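Local coordinates for protein Pcdhgb2 (Mus musculus, PDB 5SZR) that probably acts as a calcium-dependent cell-adhesion protein and may help establish and maintain specific neuronal connections in the brain, at residues P213-A218 against I250-I255; A235-S240 against L293-R298. One frame throughout, in Å; residues are numbered along the deposited sequence.

Contact 1 of 2, residues P213-A218 against I250-I255. With MAN (alpha-D-mannopyranose), chain Y; NAG (2-acetamido-2-deoxy-beta-D-glucopyranose), chain E.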
loop_
_atom_site.group_PDB
_atom_site.type_symbol
_atom_site.label_atom_id
_atom_site.label_comp_id
_atom_site.label_asym_id
_atom_site.label_seq_id
_atom_site.Cartn_x
_atom_site.Cartn_y
_atom_site.Cartn_z
ATOM N N PRO A 213 -1.225 11.198 -2.295
ATOM C CA PRO A 213 -2.602 10.707 -2.184
ATOM C C PRO A 213 -3.294 10.710 -3.539
ATOM O O PRO A 213 -2.996 11.528 -4.411
ATOM C CB PRO A 213 -3.262 11.694 -1.211
ATOM C CG PRO A 213 -2.311 12.852 -1.103
ATOM C CD PRO A 213 -0.952 12.302 -1.363
ATOM N N VAL A 214 -4.205 9.758 -3.720
ATOM C CA VAL A 214 -4.953 9.599 -4.962
ATOM C C VAL A 214 -6.428 9.465 -4.617
ATOM O O VAL A 214 -6.803 8.598 -3.820
ATOM C CB VAL A 214 -4.477 8.374 -5.765
ATOM C CG1 VAL A 214 -5.375 8.161 -6.973
ATOM C CG2 VAL A 214 -3.032 8.550 -6.191
ATOM N N PHE A 215 -7.261 10.315 -5.217
ATOM C CA PHE A 215 -8.691 10.276 -4.943
ATOM C C PHE A 215 -9.326 9.041 -5.566
ATOM O O PHE A 215 -8.923 8.575 -6.635
ATOM C CB PHE A 215 -9.382 11.537 -5.465
ATOM C CG PHE A 215 -9.239 12.728 -4.560
ATOM C CD1 PHE A 215 -8.277 13.694 -4.805
ATOM C CD2 PHE A 215 -10.068 12.880 -3.461
ATOM C CE1 PHE A 215 -8.150 14.795 -3.969
ATOM C CE2 PHE A 215 -9.943 13.969 -2.622
ATOM C CZ PHE A 215 -8.986 14.931 -2.878
ATOM N N HIS A 216 -10.341 8.513 -4.877
ATOM C CA HIS A 216 -11.001 7.290 -5.323
ATOM C C HIS A 216 -11.741 7.492 -6.645
ATOM O O HIS A 216 -11.935 6.529 -7.397
ATOM C CB HIS A 216 -11.952 6.805 -4.226
ATOM C CG HIS A 216 -12.535 5.448 -4.471
ATOM N ND1 HIS A 216 -11.948 4.292 -4.005
ATOM C CD2 HIS A 216 -13.664 5.066 -5.113
ATOM C CE1 HIS A 216 -12.684 3.254 -4.361
ATOM N NE2 HIS A 216 -13.730 3.695 -5.035
ATOM N N GLN A 217 -12.150 8.728 -6.950
ATOM C CA GLN A 217 -12.753 9.073 -8.232
ATOM C C GLN A 217 -11.951 10.176 -8.912
ATOM O O GLN A 217 -11.315 11.002 -8.253
ATOM C CB GLN A 217 -14.210 9.537 -8.070
ATOM C CG GLN A 217 -15.090 8.559 -7.321
ATOM C CD GLN A 217 -16.520 9.036 -7.194
ATOM O OE1 GLN A 217 -16.918 10.030 -7.810
ATOM N NE2 GLN A 217 -17.309 8.323 -6.396
ATOM N N ALA A 218 -12.005 10.192 -10.247
ATOM C CA ALA A 218 -11.312 11.222 -11.014
ATOM C C ALA A 218 -11.968 12.589 -10.851
ATOM O O ALA A 218 -11.292 13.620 -10.954
ATOM C CB ALA A 218 -11.269 10.832 -12.490
ATOM N N ILE A 250 -4.086 11.518 5.640
ATOM C CA ILE A 250 -4.688 12.420 4.658
ATOM C C ILE A 250 -5.469 13.523 5.360
ATOM O O ILE A 250 -6.182 13.277 6.341
ATOM C CB ILE A 250 -5.606 11.654 3.687
ATOM C CG1 ILE A 250 -4.868 10.466 3.071
ATOM C CG2 ILE A 250 -6.108 12.580 2.592
ATOM C CD1 ILE A 250 -3.683 10.869 2.252
ATOM N N SER A 251 -5.345 14.745 4.843
ATOM C CA SER A 251 -6.208 15.858 5.216
ATOM C C SER A 251 -6.855 16.420 3.958
ATOM O O SER A 251 -6.174 16.642 2.952
ATOM C CB SER A 251 -5.427 16.948 5.949
ATOM O OG SER A 251 -5.068 16.518 7.250
ATOM N N TYR A 252 -8.166 16.637 4.015
ATOM C CA TYR A 252 -8.928 17.193 2.903
ATOM C C TYR A 252 -9.228 18.666 3.145
ATOM O O TYR A 252 -9.414 19.102 4.285
ATOM C CB TYR A 252 -10.239 16.431 2.698
ATOM C CG TYR A 252 -10.045 14.940 2.569
ATOM C CD1 TYR A 252 -9.633 14.376 1.369
ATOM C CD2 TYR A 252 -10.254 14.100 3.654
ATOM C CE1 TYR A 252 -9.442 13.014 1.249
ATOM C CE2 TYR A 252 -10.073 12.738 3.546
ATOM C CZ TYR A 252 -9.663 12.197 2.341
ATOM O OH TYR A 252 -9.485 10.835 2.234
ATOM N N SER A 253 -9.280 19.429 2.053
ATOM C CA SER A 253 -9.576 20.853 2.123
ATOM C C SER A 253 -10.189 21.305 0.801
ATOM O O SER A 253 -10.183 20.574 -0.195
ATOM C CB SER A 253 -8.321 21.670 2.450
ATOM O OG SER A 253 -7.389 21.627 1.381
ATOM N N ILE A 254 -10.717 22.528 0.804
ATOM C CA ILE A 254 -11.288 23.156 -0.383
ATOM C C ILE A 254 -10.389 24.320 -0.769
ATOM O O ILE A 254 -10.159 25.226 0.042
ATOM C CB ILE A 254 -12.727 23.642 -0.144
ATOM C CG1 ILE A 254 -13.669 22.465 0.112
ATOM C CG2 ILE A 254 -13.212 24.465 -1.326
ATOM C CD1 ILE A 254 -15.113 22.893 0.332
ATOM N N ILE A 255 -9.906 24.318 -2.007
ATOM C CA ILE A 255 -8.922 25.300 -2.437
ATOM C C ILE A 255 -9.430 26.246 -3.521
ATOM O O ILE A 255 -8.858 27.333 -3.680
ATOM C CB ILE A 255 -7.629 24.609 -2.907
ATOM C CG1 ILE A 255 -7.941 23.663 -4.061
ATOM C CG2 ILE A 255 -6.980 23.870 -1.751
ATOM C CD1 ILE A 255 -6.726 23.013 -4.655
HETATM C C1 MAN Y . -12.168 6.315 1.002
HETATM C C2 MAN Y . -11.827 6.193 2.495
HETATM C C3 MAN Y . -10.313 6.086 2.682
HETATM C C4 MAN Y . -9.700 5.000 1.786
HETATM C C5 MAN Y . -10.148 5.153 0.322
HETATM C C6 MAN Y . -9.729 3.963 -0.527
HETATM O O2 MAN Y . -12.364 4.989 3.061
HETATM O O3 MAN Y . -9.968 5.828 4.042
HETATM O O4 MAN Y . -8.286 5.104 1.840
HETATM O O5 MAN Y . -11.596 5.267 0.242
HETATM O O6 MAN Y . -9.971 4.271 -1.895
HETATM C C1 NAG E . -3.310 21.305 -6.376
HETATM C C2 NAG E . -1.796 21.206 -6.483
HETATM C C3 NAG E . -1.155 22.060 -5.391
HETATM C C4 NAG E . -1.707 23.483 -5.432
HETATM C C5 NAG E . -3.239 23.469 -5.462
HETATM C C6 NAG E . -3.863 24.829 -5.680
HETATM C C7 NAG E . -1.101 19.072 -7.470
HETATM C C8 NAG E . -0.647 17.670 -7.203
HETATM N N2 NAG E . -1.348 19.826 -6.393
HETATM O O3 NAG E . 0.261 22.066 -5.541
HETATM O O4 NAG E . -1.274 24.202 -4.282
HETATM O O5 NAG E . -3.702 22.639 -6.533
HETATM O O6 NAG E . -2.922 25.876 -5.495
HETATM O O7 NAG E . -1.236 19.504 -8.609
#
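Matching first torsions aim F215 and Y252 at each other: chi1 is -80° in F215 and -53° in Y252, and each ring therefore leaves its backbone beside the N, with CG opposite the carbonyl carbon. The two side chains slide past one another in opposite directions, and their rings, inclined to each other, meet where F215 CE2 comes 4.0 Å from Y252 CE1. I250 CG2 lies over one face of the Y252 ring, 3.5 Å from its plane and offset toward the rim. A tyrosine suits this place because its carbon ring fills the interior while its OH accepts a hydrogen bond from the backbone N of A239. F215, wholly apolar, also touches V237, A297 and V309. This is the core between the two sheets of a cadherin repeat, the third of the four in this chain, in which the short first strand 214-215 faces strand 250-257 across the sandwich. Nearer the end of the repeat that joins the preceding one, where D241 and D299 bind calcium, the bent side chain of I250 puts its CD1 3.6 Å from CB of P213. The proline's compact ring, which packs against both aspartates, offers carbon on the inner side, about 5 Å from the metal at nearest atoms. Where the strand gives out, H216 turns to the surface: its ND1 and O6 of an alpha-mannose form a hydrogen bond of 2.9 Å at 157°, with O6 at the imidazole edge. On strand 250-257, the CD1 of I255 reaches within 3.5 Å of C6 of an N-acetylglucosamine.

Contact 2 of 2, residues A235-S240 against L293-R298; sequences AQVSAS and LTLQAR. With MAN (alpha-D-mannopyranose), chain Y; MAN (alpha-D-mannopyranose), chain T; NAG (2-acetamido-2-deoxy-beta-D-glucopyranose), chain E.
L295 meets V237 first: its CD2 comes 4.1 Å from V237 CG1, the two branched side chains crossing at a slant. V237 brings CG1 to this meeting by setting it opposite its own carbonyl carbon (chi1 -59°). Branched aliphatic residues suit this level because the backbones are well apart, the CA atoms of V237 and L295 being 8.6 Å from each other, and both side chains also pack on M311. Next in the strand, Q296 lies on the other side, beside N308 and an N-acetylglucosamine. A297 returns to the interior, its CB 3.7 Å from CB of A239, methyl against methyl. The CA atoms of A239 and A297 are only 6.6 Å apart, a gap that two alanines fill, and the F215 ring touches the A239 methyl as well. Across from this strand, on the outer side of 235-240, S238 carries a mannose. The S238 side chain leaves the backbone away from L293-R298, and its OG is joined covalently to C1 of the sugar at 1.4 Å; the same mannose makes a weak hydrogen bond from O4 to A239 O, at 3.5 Å. Q236 is only a neighbour of a second mannose, whose O2 gives a weak bond of 3.4 Å to Q236 OE1, while its NE2 is bonded to S274 O. The O-mannose is a feature of this particular repeat; the inward-facing aliphatics of strands 232-240 and 290-299, brought together from opposing sheets, are those of the Greek-key beta-sandwich of a cadherin repeat.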
loop_
_atom_site.group_PDB
_atom_site.type_symbol
_atom_site.label_atom_id
_atom_site.label_comp_id
_atom_site.label_asym_id
_atom_site.label_seq_id
_atom_site.Cartn_x
_atom_site.Cartn_y
_atom_site.Cartn_z
ATOM N N ALA A 235 -21.836 14.950 0.321
ATOM C CA ALA A 235 -20.928 14.029 -0.359
ATOM C C ALA A 235 -19.743 13.744 0.556
ATOM O O ALA A 235 -19.535 14.421 1.566
ATOM C CB ALA A 235 -20.444 14.587 -1.701
ATOM N N GLN A 236 -18.958 12.734 0.178
ATOM C CA GLN A 236 -17.751 12.373 0.919
ATOM C C GLN A 236 -16.658 11.988 -0.067
ATOM O O GLN A 236 -16.764 10.958 -0.741
ATOM C CB GLN A 236 -18.015 11.229 1.896
ATOM C CG GLN A 236 -16.808 10.881 2.750
ATOM C CD GLN A 236 -17.140 9.920 3.875
ATOM O OE1 GLN A 236 -18.210 9.303 3.892
ATOM N NE2 GLN A 236 -16.222 9.790 4.828
ATOM N N VAL A 237 -15.615 12.808 -0.144
ATOM C CA VAL A 237 -14.441 12.480 -0.942
ATOM C C VAL A 237 -13.527 11.577 -0.126
ATOM O O VAL A 237 -13.520 11.616 1.109
ATOM C CB VAL A 237 -13.708 13.758 -1.400
ATOM C CG1 VAL A 237 -14.632 14.632 -2.235
ATOM C CG2 VAL A 237 -13.168 14.527 -0.201
ATOM N N SER A 238 -12.757 10.742 -0.822
ATOM C CA SER A 238 -11.819 9.834 -0.173
ATOM C C SER A 238 -10.608 9.655 -1.074
ATOM O O SER A 238 -10.756 9.440 -2.281
ATOM C CB SER A 238 -12.465 8.475 0.128
ATOM O OG SER A 238 -11.547 7.598 0.762
ATOM N N ALA A 239 -9.419 9.755 -0.486
ATOM C CA ALA A 239 -8.172 9.484 -1.185
ATOM C C ALA A 239 -7.368 8.454 -0.403
ATOM O O ALA A 239 -7.491 8.345 0.821
ATOM C CB ALA A 239 -7.344 10.758 -1.387
ATOM N N SER A 240 -6.551 7.692 -1.123
ATOM C CA SER A 240 -5.711 6.661 -0.533
ATOM C C SER A 240 -4.240 7.033 -0.680
ATOM O O SER A 240 -3.859 7.828 -1.543
ATOM C CB SER A 240 -5.976 5.298 -1.180
ATOM O OG SER A 240 -5.770 5.359 -2.581
ATOM N N LEU A 293 -16.209 23.230 -7.719
ATOM C CA LEU A 293 -15.442 23.140 -6.489
ATOM C C LEU A 293 -14.195 22.307 -6.752
ATOM O O LEU A 293 -14.264 21.287 -7.442
ATOM C CB LEU A 293 -16.295 22.500 -5.388
ATOM C CG LEU A 293 -15.950 22.719 -3.922
ATOM C CD1 LEU A 293 -16.140 24.183 -3.568
ATOM C CD2 LEU A 293 -16.827 21.825 -3.056
ATOM N N THR A 294 -13.060 22.737 -6.202
ATOM C CA THR A 294 -11.813 21.980 -6.302
ATOM C C THR A 294 -11.324 21.638 -4.900
ATOM O O THR A 294 -10.967 22.533 -4.126
ATOM C CB THR A 294 -10.743 22.753 -7.072
ATOM O OG1 THR A 294 -11.122 22.845 -8.451
ATOM C CG2 THR A 294 -9.405 22.028 -6.974
ATOM N N LEU A 295 -11.299 20.349 -4.580
ATOM C CA LEU A 295 -10.819 19.867 -3.295
ATOM C C LEU A 295 -9.403 19.318 -3.433
ATOM O O LEU A 295 -8.944 18.985 -4.529
ATOM C CB LEU A 295 -11.750 18.789 -2.732
ATOM C CG LEU A 295 -13.206 19.205 -2.515
ATOM C CD1 LEU A 295 -14.050 18.864 -3.735
ATOM C CD2 LEU A 295 -13.785 18.568 -1.259
ATOM N N GLN A 296 -8.708 19.232 -2.299
ATOM C CA GLN A 296 -7.328 18.772 -2.270
ATOM C C GLN A 296 -7.141 17.762 -1.149
ATOM O O GLN A 296 -7.624 17.972 -0.031
ATOM C CB GLN A 296 -6.350 19.935 -2.087
ATOM C CG GLN A 296 -4.910 19.477 -1.894
ATOM C CD GLN A 296 -3.938 20.625 -1.742
ATOM O OE1 GLN A 296 -3.385 21.116 -2.725
ATOM N NE2 GLN A 296 -3.720 21.060 -0.505
ATOM N N ALA A 297 -6.447 16.668 -1.457
ATOM C CA ALA A 297 -6.005 15.693 -0.469
ATOM C C ALA A 297 -4.506 15.843 -0.271
ATOM O O ALA A 297 -3.747 15.858 -1.244
ATOM C CB ALA A 297 -6.332 14.263 -0.906
ATOM N N ARG A 298 -4.085 15.937 0.985
ATOM C CA ARG A 298 -2.707 16.244 1.339
ATOM C C ARG A 298 -2.236 15.257 2.399
ATOM O O ARG A 298 -2.965 14.991 3.359
ATOM C CB ARG A 298 -2.615 17.681 1.858
ATOM C CG ARG A 298 -1.221 18.215 2.048
ATOM C CD ARG A 298 -1.283 19.632 2.579
ATOM N NE ARG A 298 -0.026 20.336 2.360
ATOM C CZ ARG A 298 0.315 20.901 1.207
ATOM N NH1 ARG A 298 1.483 21.520 1.090
ATOM N NH2 ARG A 298 -0.510 20.844 0.168
HETATM C C1 MAN Y . -12.168 6.315 1.002
HETATM C C2 MAN Y . -11.827 6.193 2.495
HETATM C C3 MAN Y . -10.313 6.086 2.682
HETATM C C4 MAN Y . -9.700 5.000 1.786
HETATM C C5 MAN Y . -10.148 5.153 0.322
HETATM C C6 MAN Y . -9.729 3.963 -0.527
HETATM O O2 MAN Y . -12.364 4.989 3.061
HETATM O O3 MAN Y . -9.968 5.828 4.042
HETATM O O4 MAN Y . -8.286 5.104 1.840
HETATM O O5 MAN Y . -11.596 5.267 0.242
HETATM O O6 MAN Y . -9.971 4.271 -1.895
HETATM C C1 MAN T . -22.469 12.879 5.148
HETATM C C2 MAN T . -21.606 12.156 4.101
HETATM C C3 MAN T . -22.416 11.936 2.828
HETATM C C4 MAN T . -23.767 11.255 3.130
HETATM C C5 MAN T . -24.529 12.035 4.205
HETATM C C6 MAN T . -25.794 11.346 4.677
HETATM O O2 MAN T . -21.219 10.853 4.554
HETATM O O3 MAN T . -21.681 11.181 1.865
HETATM O O4 MAN T . -24.557 11.219 1.956
HETATM O O5 MAN T . -23.689 12.231 5.374
HETATM O O6 MAN T . -26.346 12.142 5.728
HETATM C C1 NAG E . -3.310 21.305 -6.376
HETATM C C2 NAG E . -1.796 21.206 -6.483
HETATM C C3 NAG E . -1.155 22.060 -5.391
HETATM C C4 NAG E . -1.707 23.483 -5.432
HETATM C C5 NAG E . -3.239 23.469 -5.462
HETATM C C6 NAG E . -3.863 24.829 -5.680
HETATM C C7 NAG E . -1.101 19.072 -7.470
HETATM C C8 NAG E . -0.647 17.670 -7.203
HETATM N N2 NAG E . -1.348 19.826 -6.393
HETATM O O3 NAG E . 0.261 22.066 -5.541
HETATM O O4 NAG E . -1.274 24.202 -4.282
HETATM O O5 NAG E . -3.702 22.639 -6.533
HETATM O O6 NAG E . -2.922 25.876 -5.495
HETATM O O7 NAG E . -1.236 19.504 -8.609
#

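How the contacts relate
Contacts 1 and 2, whose centres are 3 Å apart, are two crossings of one sandwich core. Each sheet contributes one segment to each: 213-218 and 235-240 run in one, paired by H216 N to S238 O at 2.8 Å, while 250-255 and 293-298 are neighbours in the other, joined by S251 N to R298 O at 2.8 Å. The crossings interlock at P213, whose CG lies 3.3 Å from A297 O. The mannose on S238 spans both contacts, as it reaches H216, and the N-acetylglucosamine lies by I255 and Q296 on the other sheet. Calcium is nearer contact 1: about 5 Å from the P213 side chain, against about 10 Å from that of A297.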